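Local coordinates for kinetochore protein mis18 (Schizosaccharomyces pombe, PDB 5J6P) that works in the CENP-A recruiting complex, maintaining the kinetochore factors mis6 and cnp1 and the deacetylated state of histones in the central core of centromeres, at residues F7-C12 against L61-C66; F13-D18 against D36-S41; G54-S59 against S76-L81; E68-V73 against Y88-D93. All coordinates share one frame; numbering follows the deposited sequence.

Contacts 1, 2 and 4 lie close together, with neighbouring centres about 8 to 12 Å apart, whereas contact 3 sits at the far end of the large sheet, its centre about 24 Å from those of contacts 1 and 2. Contact 1 joins the two sheets through a zinc ion bound by four cysteine thiolates. Contact 2 joins them again, by a single backbone bond and a serine-closed turn near the metal site. Contact 4 is central antiparallel strand pairing with buried apolar side chains; its Ile70 packs against Val16 of contact 2. Contact 3 is a surface contact at the end of strand 57-63, the strand that contact 1 uses at its other end.

Contact 1 of 4, residues F7-C12 against L61-C66; sequences FQCKKC and LSCTRC. With ZN (zinc ion), chain D.
Cys12 lays its CB against CB of Cys66, 3.8 Å away, where two CxxC turns face each other across a zinc ion, the metal site of this Yippee/Mis18-type beta-tent domain. One turn follows strand 5-9, the other strand 57-63. The first cysteine of each, Cys9 and Cys63, has SG anti to its backbone N (chi1 155° in both); the second, Cys12 and Cys66, carries SG between N and the carbonyl carbon. This matched geometry turns all four sulfurs inward. Zinc is 2.3 Å from Cys9 SG and farther, 2.7 Å, from Cys12 SG. Backbone amides donate to the first sulfurs and would probably temper their negative charge: Cys66 N gives a nearly straight bond (173°) to Cys63 SG, and Cys12 N a longer one to Cys9 SG. The aliphatic parts of two long side chains flank the site. Lys11 brings CD over CB of Cys66, and Arg65 runs its CB, CG and CD alongside Cys12. NH2 of Arg65 of the second subunit hydrogen-bonds Lys11 O, so the subunit interface reaches the first CxxC turn. Among the flanking contacts, Arg65 CB comes within 3.9 Å of Cys12 SG.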
loop_
_atom_site.group_PDB
_atom_site.type_symbol
_atom_site.label_atom_id
_atom_site.label_comp_id
_atom_site.label_asym_id
_atom_site.label_seq_id
_atom_site.Cartn_x
_atom_site.Cartn_y
_atom_site.Cartn_z
ATOM N N PHE A 7 3.521 0.744 4.457
ATOM C CA PHE A 7 3.215 2.047 5.056
ATOM C C PHE A 7 2.837 3.072 4.041
ATOM O O PHE A 7 3.543 3.236 3.030
ATOM C CB PHE A 7 4.429 2.571 5.851
ATOM C CG PHE A 7 4.867 1.635 6.921
ATOM C CD1 PHE A 7 4.052 1.419 8.011
ATOM C CD2 PHE A 7 6.034 0.902 6.797
ATOM C CE1 PHE A 7 4.411 0.511 8.982
ATOM C CE2 PHE A 7 6.402 0.003 7.774
ATOM C CZ PHE A 7 5.592 -0.189 8.862
ATOM N N GLN A 8 1.778 3.819 4.347
ATOM C CA GLN A 8 1.308 4.893 3.472
ATOM C C GLN A 8 0.943 6.199 4.157
ATOM O O GLN A 8 0.424 6.195 5.255
ATOM C CB GLN A 8 0.025 4.462 2.793
ATOM C CG GLN A 8 -0.037 3.079 2.177
ATOM C CD GLN A 8 -1.479 2.725 1.907
ATOM O OE1 GLN A 8 -1.985 2.820 0.759
ATOM N NE2 GLN A 8 -2.185 2.424 2.987
ATOM N N CYS A 9 1.135 7.313 3.459
ATOM C CA CYS A 9 0.656 8.603 3.948
ATOM C C CYS A 9 -0.873 8.613 4.032
ATOM O O CYS A 9 -1.561 8.470 3.022
ATOM C CB CYS A 9 1.144 9.735 3.042
ATOM S SG CYS A 9 0.103 11.213 3.070
ATOM N N LYS A 10 -1.393 8.779 5.245
ATOM C CA LYS A 10 -2.837 8.779 5.501
ATOM C C LYS A 10 -3.651 9.606 4.531
ATOM O O LYS A 10 -4.847 9.322 4.308
ATOM C CB LYS A 10 -3.136 9.308 6.887
ATOM C CG LYS A 10 -2.890 8.305 8.016
ATOM C CD LYS A 10 -4.025 8.374 9.036
ATOM C CE LYS A 10 -3.583 8.244 10.484
ATOM N NZ LYS A 10 -4.437 9.158 11.296
ATOM N N LYS A 11 -3.027 10.660 3.996
ATOM C CA LYS A 11 -3.763 11.646 3.237
ATOM C C LYS A 11 -3.958 11.224 1.793
ATOM O O LYS A 11 -5.053 11.256 1.325
ATOM C CB LYS A 11 -3.011 12.974 3.250
ATOM C CG LYS A 11 -3.957 14.139 3.082
ATOM C CD LYS A 11 -3.430 15.249 2.212
ATOM C CE LYS A 11 -4.565 16.217 1.888
ATOM N NZ LYS A 11 -4.186 17.629 2.114
ATOM N N CYS A 12 -2.887 10.801 1.128
ATOM C CA CYS A 12 -2.968 10.413 -0.279
ATOM C C CYS A 12 -2.805 8.910 -0.525
ATOM O O CYS A 12 -3.107 8.423 -1.615
ATOM C CB CYS A 12 -1.936 11.189 -1.104
ATOM S SG CYS A 12 -0.237 10.597 -0.920
ATOM N N LEU A 61 10.355 15.632 7.090
ATOM C CA LEU A 61 10.027 14.795 5.914
ATOM C C LEU A 61 8.600 15.033 5.425
ATOM O O LEU A 61 7.640 14.903 6.219
ATOM C CB LEU A 61 10.085 13.323 6.252
ATOM C CG LEU A 61 11.361 12.523 6.250
ATOM C CD1 LEU A 61 11.010 11.071 6.564
ATOM C CD2 LEU A 61 12.035 12.667 4.900
ATOM N N SER A 62 8.469 15.302 4.117
ATOM C CA SER A 62 7.174 15.556 3.434
ATOM C C SER A 62 6.817 14.481 2.376
ATOM O O SER A 62 7.730 13.980 1.732
ATOM C CB SER A 62 7.269 16.900 2.748
ATOM O OG SER A 62 7.438 17.956 3.688
ATOM N N CYS A 63 5.531 14.188 2.208
ATOM C CA CYS A 63 5.075 13.276 1.168
ATOM C C CYS A 63 5.039 13.996 -0.177
ATOM O O CYS A 63 4.171 14.833 -0.423
ATOM C CB CYS A 63 3.691 12.721 1.507
ATOM S SG CYS A 63 2.730 12.180 0.074
ATOM N N THR A 64 5.993 13.664 -1.040
ATOM C CA THR A 64 6.137 14.319 -2.356
ATOM C C THR A 64 4.852 14.512 -3.133
ATOM O O THR A 64 4.780 15.422 -3.934
ATOM C CB THR A 64 6.990 13.518 -3.314
ATOM O OG1 THR A 64 6.609 12.151 -3.184
ATOM C CG2 THR A 64 8.450 13.709 -2.998
ATOM N N ARG A 65 3.864 13.652 -2.921
ATOM C CA ARG A 65 2.553 13.832 -3.519
ATOM C C ARG A 65 1.625 14.823 -2.792
ATOM O O ARG A 65 1.132 15.737 -3.427
ATOM C CB ARG A 65 1.854 12.479 -3.668
ATOM C CG ARG A 65 0.490 12.598 -4.315
ATOM C CD ARG A 65 0.030 11.341 -4.986
ATOM N NE ARG A 65 0.727 11.187 -6.256
ATOM C CZ ARG A 65 1.451 10.124 -6.605
ATOM N NH1 ARG A 65 1.581 9.035 -5.789
ATOM N NH2 ARG A 65 2.040 10.145 -7.805
ATOM N N CYS A 66 1.371 14.596 -1.508
ATOM C CA CYS A 66 0.386 15.381 -0.773
ATOM C C CYS A 66 1.013 16.479 0.077
ATOM O O CYS A 66 0.320 17.153 0.839
ATOM C CB CYS A 66 -0.475 14.469 0.105
ATOM S SG CYS A 66 0.223 14.130 1.738
HETATM ZN ZN ZN D . 0.740 12.141 1.066
#

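Contact 2 of 4, residues F13-D18 against D36-S41; sequences FQIVGD and DAVENS
Val38 N donates to Val16 O at 2.8 Å, the hydrogen bond that ties loop 36-41 to strand 15-18. The N-H comes from above the carbonyl plane, 37° out of it, instead of along a lone pair. Beside this bond, Val38 turns CG2 toward the strand, where the methyl rests 3.5 Å from Ile15 O and also meets CG2 of Ile15. Farther along, Ser41 points its CB at the strand and sets its hydroxyl near CA of Val16. Gln14 reaches out with its chain extended, CG anti to the backbone N (chi1 -179°), and lays its amide against Ser41; its CD is 3.8 Å from Ser41 CA. With an alanine here, Ser41 would probably lose the group lying over its backbone, and a gap would be likely to open between loop and strand beside the zinc cysteines Cys12 and Cys63.

The loop holds its own shape. Ser41 OG, 2.7 Å away, and Ser41 N both donate to Val38 O from the same face of its plane, closing a type I turn over Glu39 and Asn40 and presenting Ser41 to the strand. Thr64, in the second zinc turn, bonds Asn40 O through its hydroxyl. Tyr98 of the second subunit packs on Val38. In the wider fold, strand 15-18 is the outermost strand, within this chain, of the three-stranded sheet, paired with 5-9, while loop 36-41 leads from strand 31-34 to 42-50, so the contact bridges the small sheet to the six-stranded one.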
loop_
_atom_site.group_PDB
_atom_site.type_symbol
_atom_site.label_atom_id
_atom_site.label_comp_id
_atom_site.label_asym_id
_atom_site.label_seq_id
_atom_site.Cartn_x
_atom_site.Cartn_y
_atom_site.Cartn_z
ATOM N N PHE A 13 -2.330 8.178 0.478
ATOM C CA PHE A 13 -2.097 6.724 0.321
ATOM C C PHE A 13 -0.838 6.349 -0.479
ATOM O O PHE A 13 -0.671 5.207 -0.905
ATOM C CB PHE A 13 -3.319 6.006 -0.257
ATOM C CG PHE A 13 -4.499 5.871 0.673
ATOM C CD1 PHE A 13 -4.458 6.209 2.018
ATOM C CD2 PHE A 13 -5.671 5.319 0.173
ATOM C CE1 PHE A 13 -5.557 6.044 2.830
ATOM C CE2 PHE A 13 -6.768 5.136 0.984
ATOM C CZ PHE A 13 -6.710 5.516 2.322
ATOM N N GLN A 14 0.066 7.287 -0.676
ATOM C CA GLN A 14 1.321 6.922 -1.256
ATOM C C GLN A 14 2.077 5.996 -0.319
ATOM O O GLN A 14 2.212 6.279 0.868
ATOM C CB GLN A 14 2.172 8.155 -1.535
ATOM C CG GLN A 14 3.487 7.762 -2.175
ATOM C CD GLN A 14 4.303 8.929 -2.660
ATOM O OE1 GLN A 14 4.328 10.037 -2.058
ATOM N NE2 GLN A 14 5.026 8.679 -3.729
ATOM N N ILE A 15 2.589 4.904 -0.861
ATOM C CA ILE A 15 3.394 3.991 -0.065
ATOM C C ILE A 15 4.768 4.598 0.071
ATOM O O ILE A 15 5.373 4.920 -0.937
ATOM C CB ILE A 15 3.522 2.610 -0.712
ATOM C CG1 ILE A 15 2.198 1.872 -0.557
ATOM C CG2 ILE A 15 4.650 1.805 -0.088
ATOM C CD1 ILE A 15 2.023 0.727 -1.535
ATOM N N VAL A 16 5.238 4.720 1.314
ATOM C CA VAL A 16 6.553 5.294 1.612
ATOM C C VAL A 16 7.606 4.244 2.017
ATOM O O VAL A 16 8.803 4.456 1.842
ATOM C CB VAL A 16 6.434 6.392 2.683
ATOM C CG1 VAL A 16 5.448 7.477 2.230
ATOM C CG2 VAL A 16 6.024 5.815 4.037
ATOM N N GLY A 17 7.165 3.121 2.568
ATOM C CA GLY A 17 8.027 1.966 2.718
ATOM C C GLY A 17 7.309 0.794 3.328
ATOM O O GLY A 17 6.071 0.762 3.341
ATOM N N ASP A 18 8.087 -0.147 3.862
ATOM C CA ASP A 18 7.541 -1.366 4.483
ATOM C C ASP A 18 8.336 -1.781 5.684
ATOM O O ASP A 18 9.363 -1.183 5.997
ATOM C CB ASP A 18 7.540 -2.502 3.480
ATOM C CG ASP A 18 8.906 -2.767 2.940
ATOM O OD1 ASP A 18 9.850 -2.938 3.746
ATOM O OD2 ASP A 18 9.041 -2.773 1.709
ATOM N N ASP A 36 15.134 2.677 5.116
ATOM C CA ASP A 36 14.899 2.982 3.710
ATOM C C ASP A 36 13.463 3.389 3.446
ATOM O O ASP A 36 12.549 3.007 4.189
ATOM C CB ASP A 36 15.304 1.807 2.779
ATOM C CG ASP A 36 15.721 2.290 1.380
ATOM O OD1 ASP A 36 15.616 3.509 1.108
ATOM O OD2 ASP A 36 16.160 1.467 0.548
ATOM N N ALA A 37 13.290 4.162 2.371
ATOM C CA ALA A 37 11.975 4.481 1.863
ATOM C C ALA A 37 11.979 4.538 0.378
ATOM O O ALA A 37 12.998 4.729 -0.237
ATOM C CB ALA A 37 11.519 5.820 2.422
ATOM N N VAL A 38 10.797 4.455 -0.191
ATOM C CA VAL A 38 10.643 4.525 -1.639
ATOM C C VAL A 38 11.274 5.793 -2.199
ATOM O O VAL A 38 11.091 6.879 -1.646
ATOM C CB VAL A 38 9.161 4.515 -2.039
ATOM C CG1 VAL A 38 9.037 4.636 -3.557
ATOM C CG2 VAL A 38 8.445 3.271 -1.483
ATOM N N GLU A 39 11.981 5.659 -3.314
ATOM C CA GLU A 39 12.876 6.721 -3.738
ATOM C C GLU A 39 12.196 8.069 -3.850
ATOM O O GLU A 39 12.527 9.004 -3.096
ATOM C CB GLU A 39 13.608 6.382 -5.030
ATOM C CG GLU A 39 15.007 5.840 -4.774
ATOM C CD GLU A 39 15.670 5.351 -6.041
ATOM O OE1 GLU A 39 15.539 6.049 -7.078
ATOM O OE2 GLU A 39 16.311 4.269 -5.998
ATOM N N ASN A 40 11.223 8.193 -4.737
ATOM C CA ASN A 40 10.654 9.512 -4.869
ATOM C C ASN A 40 9.449 9.793 -3.953
ATOM O O ASN A 40 8.804 10.831 -4.103
ATOM C CB ASN A 40 10.453 9.840 -6.345
ATOM C CG ASN A 40 11.785 10.079 -7.056
ATOM O OD1 ASN A 40 12.083 9.452 -8.075
ATOM N ND2 ASN A 40 12.615 10.962 -6.489
ATOM N N SER A 41 9.211 8.952 -2.936
ATOM C CA SER A 41 8.062 9.159 -2.066
ATOM C C SER A 41 8.168 10.319 -1.069
ATOM O O SER A 41 7.167 10.701 -0.467
ATOM C CB SER A 41 7.763 7.908 -1.275
ATOM O OG SER A 41 8.829 7.618 -0.408
#

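Contact 3 of 4, residues G54-S59 against S76-L81; sequences GLCVYS and STPIYL
Cys56 and Leu81 are turned toward each other by their first torsions: SG of Cys56 stands beside its own backbone N (chi1 -35°), and CG of Leu81 lies anti to its carbonyl carbon (chi1 -64°), with the chain then extended. SG thereby meets Leu81 CD1 at 3.4 Å and also lies 4.0 Å from CD of Pro78. These contacts give the buried Cys56 an apolar setting formed by the loop after strand 69-76. Leu55, one residue earlier and exposed, continues the patch outward. Its CD2 branch touches CG of Pro78, the two side chains crossing obliquely, while its CD1 branch is 3.4 Å from the hydroxyl OH of Tyr80, whose side chain approaches at about a right angle.

On the other flank the backbones pair. Val57 and Ser76 form an antiparallel hydrogen-bonded pair: Val57 N donates to Ser76 O at 2.9 Å, and Ser76 N returns a bond to Val57 O at 3.1 Å. The paired side chains meet on one face through their CB atoms. Thr77 turns away, its OG1 bonded to Arg85. The contact marks the end of the pairing between strands 57-63 and 69-76, at the surface of the six-stranded sheet, where strand 42-50 flanks 57-63 and Val57 packs on Phe48.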
loop_
_atom_site.group_PDB
_atom_site.type_symbol
_atom_site.label_atom_id
_atom_site.label_comp_id
_atom_site.label_asym_id
_atom_site.label_seq_id
_atom_site.Cartn_x
_atom_site.Cartn_y
_atom_site.Cartn_z
ATOM N N GLY A 54 15.932 20.289 23.231
ATOM C CA GLY A 54 17.181 20.872 22.730
ATOM C C GLY A 54 18.263 19.944 22.170
ATOM O O GLY A 54 19.270 20.421 21.643
ATOM N N LEU A 55 18.059 18.630 22.207
ATOM C CA LEU A 55 19.177 17.693 22.105
ATOM C C LEU A 55 19.562 17.235 20.692
ATOM O O LEU A 55 20.764 17.048 20.406
ATOM C CB LEU A 55 18.942 16.477 23.006
ATOM C CG LEU A 55 19.732 16.519 24.322
ATOM C CD1 LEU A 55 19.242 15.415 25.263
ATOM C CD2 LEU A 55 21.246 16.415 24.048
ATOM N N CYS A 56 18.575 17.025 19.817
ATOM C CA CYS A 56 18.880 16.559 18.460
ATOM C C CYS A 56 18.532 17.588 17.425
ATOM O O CYS A 56 17.850 18.573 17.718
ATOM C CB CYS A 56 18.139 15.275 18.163
ATOM S SG CYS A 56 18.003 14.231 19.605
ATOM N N VAL A 57 19.015 17.344 16.218
ATOM C CA VAL A 57 18.688 18.176 15.068
ATOM C C VAL A 57 18.118 17.341 13.898
ATOM O O VAL A 57 18.753 16.406 13.383
ATOM C CB VAL A 57 19.903 19.030 14.655
ATOM C CG1 VAL A 57 19.719 19.692 13.294
ATOM C CG2 VAL A 57 20.181 20.063 15.738
ATOM N N TYR A 58 16.925 17.736 13.462
ATOM C CA TYR A 58 16.222 17.066 12.388
ATOM C C TYR A 58 15.710 18.028 11.346
ATOM O O TYR A 58 15.414 19.190 11.617
ATOM C CB TYR A 58 15.057 16.293 12.946
ATOM C CG TYR A 58 13.924 17.158 13.448
ATOM C CD1 TYR A 58 12.942 17.617 12.577
ATOM C CD2 TYR A 58 13.799 17.467 14.786
ATOM C CE1 TYR A 58 11.891 18.377 13.025
ATOM C CE2 TYR A 58 12.744 18.231 15.243
ATOM C CZ TYR A 58 11.800 18.685 14.350
ATOM O OH TYR A 58 10.746 19.442 14.771
ATOM N N SER A 59 15.608 17.508 10.141
ATOM C CA SER A 59 14.906 18.153 9.051
ATOM C C SER A 59 13.572 17.422 8.857
ATOM O O SER A 59 13.508 16.199 8.984
ATOM C CB SER A 59 15.759 18.090 7.800
ATOM O OG SER A 59 16.835 19.002 7.923
ATOM N N SER A 76 21.637 15.190 13.483
ATOM C CA SER A 76 22.583 15.252 14.582
ATOM C C SER A 76 21.963 14.724 15.819
ATOM O O SER A 76 20.914 15.193 16.246
ATOM C CB SER A 76 23.030 16.682 14.891
ATOM O OG SER A 76 23.670 17.241 13.770
ATOM N N THR A 77 22.672 13.786 16.428
ATOM C CA THR A 77 22.226 13.124 17.635
ATOM C C THR A 77 23.372 12.977 18.638
ATOM O O THR A 77 24.572 13.140 18.269
ATOM C CB THR A 77 21.694 11.717 17.291
ATOM O OG1 THR A 77 22.594 11.051 16.382
ATOM C CG2 THR A 77 20.355 11.830 16.636
ATOM N N PRO A 78 23.008 12.667 19.906
ATOM C CA PRO A 78 23.910 12.108 20.898
ATOM C C PRO A 78 24.324 10.699 20.491
ATOM O O PRO A 78 24.005 10.283 19.387
ATOM C CB PRO A 78 23.005 11.979 22.127
ATOM C CG PRO A 78 22.063 13.112 22.010
ATOM C CD PRO A 78 21.744 13.099 20.542
ATOM N N ILE A 79 25.064 9.994 21.346
ATOM C CA ILE A 79 25.447 8.581 21.077
ATOM C C ILE A 79 24.275 7.667 21.011
ATOM O O ILE A 79 24.235 6.783 20.151
ATOM C CB ILE A 79 26.420 7.888 22.105
ATOM C CG1 ILE A 79 26.174 8.349 23.569
ATOM C CG2 ILE A 79 27.881 7.914 21.634
ATOM C CD1 ILE A 79 26.902 9.614 24.010
ATOM N N TYR A 80 23.350 7.872 21.944
ATOM C CA TYR A 80 22.331 6.881 22.199
ATOM C C TYR A 80 21.305 6.811 21.046
ATOM O O TYR A 80 20.888 5.716 20.616
ATOM C CB TYR A 80 21.717 7.023 23.604
ATOM C CG TYR A 80 21.251 8.392 24.061
ATOM C CD1 TYR A 80 22.143 9.333 24.606
ATOM C CD2 TYR A 80 19.903 8.733 24.019
ATOM C CE1 TYR A 80 21.696 10.581 25.043
ATOM C CE2 TYR A 80 19.451 9.974 24.460
ATOM C CZ TYR A 80 20.340 10.893 24.967
ATOM O OH TYR A 80 19.866 12.116 25.399
ATOM N N LEU A 81 20.995 7.974 20.477
ATOM C CA LEU A 81 20.153 8.061 19.284
ATOM C C LEU A 81 20.881 7.902 17.940
ATOM O O LEU A 81 20.298 8.249 16.907
ATOM C CB LEU A 81 19.367 9.380 19.298
ATOM C CG LEU A 81 18.370 9.527 20.459
ATOM C CD1 LEU A 81 17.775 10.936 20.495
ATOM C CD2 LEU A 81 17.272 8.476 20.386
#

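Contact 4 of 4, residues E68-V73 against Y88-D93; sequences EVIGKV and YTFSMD
Ile70, Thr89 and Lys72 carry most of the surface buried between strands 69-73 and 88-91. Ile70 sets CG1 between its backbone N and carbonyl carbon (chi1 58°), which brings CD1 alongside the Phe90 ring, 3.9 Å from CE1; the two side chains lie side by side and point the same way. Ile70 O sits at the edge of that ring, in its plane, and accepts from Ser91 N at 2.9 Å. The apolar pair faces the interior, where Leu95 touches both. Thr89 and Lys72 form a hydrogen-bonded pair on the other face: Lys72 N donates to Thr89 O, and Thr89 N to Lys72 O at 3.0 Å. Thr89 packs its CB by Lys72 O, and Lys72 lays CG over Thr89 O, 3.8 Å off, before bending at its outer torsions; its charged end makes a cation-pi contact with Tyr58. Gly71 and Phe90 form the neighbouring non-hydrogen-bonded pair, CA to CA 4.2 Å. Ile70 and Gly71 both face Leu61, giving strand 69-76 a classic beta bulge against strand 57-63, while with 88-91 it forms an antiparallel beta hairpin at the middle of the larger sheet of the beta-tent.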
loop_
_atom_site.group_PDB
_atom_site.type_symbol
_atom_site.label_atom_id
_atom_site.label_comp_id
_atom_site.label_asym_id
_atom_site.label_seq_id
_atom_site.Cartn_x
_atom_site.Cartn_y
_atom_site.Cartn_z
ATOM N N GLU A 68 2.278 16.671 2.823
ATOM C CA GLU A 68 2.076 16.613 4.225
ATOM C C GLU A 68 3.409 16.293 4.916
ATOM O O GLU A 68 4.252 15.558 4.399
ATOM C CB GLU A 68 1.043 15.528 4.531
ATOM C CG GLU A 68 0.371 15.679 5.879
ATOM C CD GLU A 68 -0.754 16.697 5.879
ATOM O OE1 GLU A 68 -0.697 17.676 5.129
ATOM O OE2 GLU A 68 -1.710 16.517 6.648
ATOM N N VAL A 69 3.591 16.890 6.084
ATOM C CA VAL A 69 4.713 16.613 6.919
ATOM C C VAL A 69 4.324 15.353 7.672
ATOM O O VAL A 69 3.323 15.324 8.409
ATOM C CB VAL A 69 5.062 17.811 7.836
ATOM C CG1 VAL A 69 6.139 17.443 8.843
ATOM C CG2 VAL A 69 5.573 18.966 6.992
ATOM N N ILE A 70 5.120 14.313 7.437
ATOM C CA ILE A 70 4.847 12.955 7.906
ATOM C C ILE A 70 5.962 12.388 8.759
ATOM O O ILE A 70 5.840 11.279 9.261
ATOM C CB ILE A 70 4.609 11.954 6.718
ATOM C CG1 ILE A 70 5.810 11.901 5.781
ATOM C CG2 ILE A 70 3.348 12.305 5.937
ATOM C CD1 ILE A 70 5.670 10.854 4.712
ATOM N N GLY A 71 7.056 13.114 8.917
ATOM C CA GLY A 71 8.185 12.578 9.667
ATOM C C GLY A 71 9.348 13.531 9.783
ATOM O O GLY A 71 9.170 14.762 9.750
ATOM N N LYS A 72 10.532 12.944 9.912
ATOM C CA LYS A 72 11.780 13.693 10.038
ATOM C C LYS A 72 13.005 12.844 9.884
ATOM O O LYS A 72 12.966 11.628 10.075
ATOM C CB LYS A 72 11.855 14.389 11.392
ATOM C CG LYS A 72 11.067 13.710 12.471
ATOM C CD LYS A 72 11.237 14.442 13.772
ATOM C CE LYS A 72 10.347 15.657 13.892
ATOM N NZ LYS A 72 9.058 15.269 14.505
ATOM N N VAL A 73 14.099 13.498 9.531
ATOM C CA VAL A 73 15.405 12.860 9.551
ATOM C C VAL A 73 16.224 13.547 10.600
ATOM O O VAL A 73 16.568 14.724 10.432
ATOM C CB VAL A 73 16.141 13.034 8.228
ATOM C CG1 VAL A 73 17.506 12.361 8.301
ATOM C CG2 VAL A 73 15.311 12.447 7.095
ATOM N N TYR A 88 14.986 7.403 8.244
ATOM C CA TYR A 88 13.641 7.914 8.065
ATOM C C TYR A 88 12.784 7.634 9.271
ATOM O O TYR A 88 12.405 6.510 9.487
ATOM C CB TYR A 88 12.981 7.319 6.817
ATOM C CG TYR A 88 13.795 7.508 5.555
ATOM C CD1 TYR A 88 13.672 8.646 4.773
ATOM C CD2 TYR A 88 14.685 6.532 5.142
ATOM C CE1 TYR A 88 14.417 8.796 3.598
ATOM C CE2 TYR A 88 15.433 6.671 3.987
ATOM C CZ TYR A 88 15.297 7.798 3.214
ATOM O OH TYR A 88 16.058 7.871 2.072
ATOM N N THR A 89 12.459 8.677 10.021
ATOM C CA THR A 89 11.683 8.567 11.239
ATOM C C THR A 89 10.283 9.130 11.012
ATOM O O THR A 89 10.063 10.341 11.017
ATOM C CB THR A 89 12.381 9.315 12.416
ATOM O OG1 THR A 89 13.709 8.778 12.628
ATOM C CG2 THR A 89 11.592 9.209 13.684
ATOM N N PHE A 90 9.334 8.216 10.893
ATOM C CA PHE A 90 7.942 8.519 10.592
ATOM C C PHE A 90 7.017 8.700 11.779
ATOM O O PHE A 90 7.129 8.046 12.800
ATOM C CB PHE A 90 7.385 7.413 9.687
ATOM C CG PHE A 90 8.013 7.400 8.317
ATOM C CD1 PHE A 90 7.773 8.427 7.429
ATOM C CD2 PHE A 90 8.865 6.393 7.929
ATOM C CE1 PHE A 90 8.382 8.447 6.174
ATOM C CE2 PHE A 90 9.466 6.410 6.687
ATOM C CZ PHE A 90 9.217 7.430 5.797
ATOM N N SER A 91 6.042 9.557 11.572
ATOM C CA SER A 91 5.066 9.944 12.562
ATOM C C SER A 91 3.846 8.983 12.461
ATOM O O SER A 91 3.215 8.923 11.432
ATOM C CB SER A 91 4.716 11.413 12.242
ATOM O OG SER A 91 4.023 12.067 13.274
ATOM N N MET A 92 3.525 8.213 13.501
ATOM C CA MET A 92 2.432 7.224 13.398
ATOM C C MET A 92 1.101 7.900 13.148
ATOM O O MET A 92 0.217 7.301 12.563
ATOM C CB MET A 92 2.248 6.379 14.659
ATOM C CG MET A 92 3.401 5.487 15.104
ATOM S SD MET A 92 3.296 5.132 16.897
ATOM C CE MET A 92 4.383 3.705 17.047
ATOM N N ASP A 93 0.950 9.133 13.600
ATOM C CA ASP A 93 -0.303 9.883 13.430
ATOM C C ASP A 93 -0.593 10.234 11.994
ATOM O O ASP A 93 -1.716 10.609 11.656
ATOM C CB ASP A 93 -0.279 11.206 14.237
ATOM C CG ASP A 93 -1.157 11.145 15.478
ATOM O OD1 ASP A 93 -1.179 10.081 16.153
ATOM O OD2 ASP A 93 -1.835 12.160 15.768
#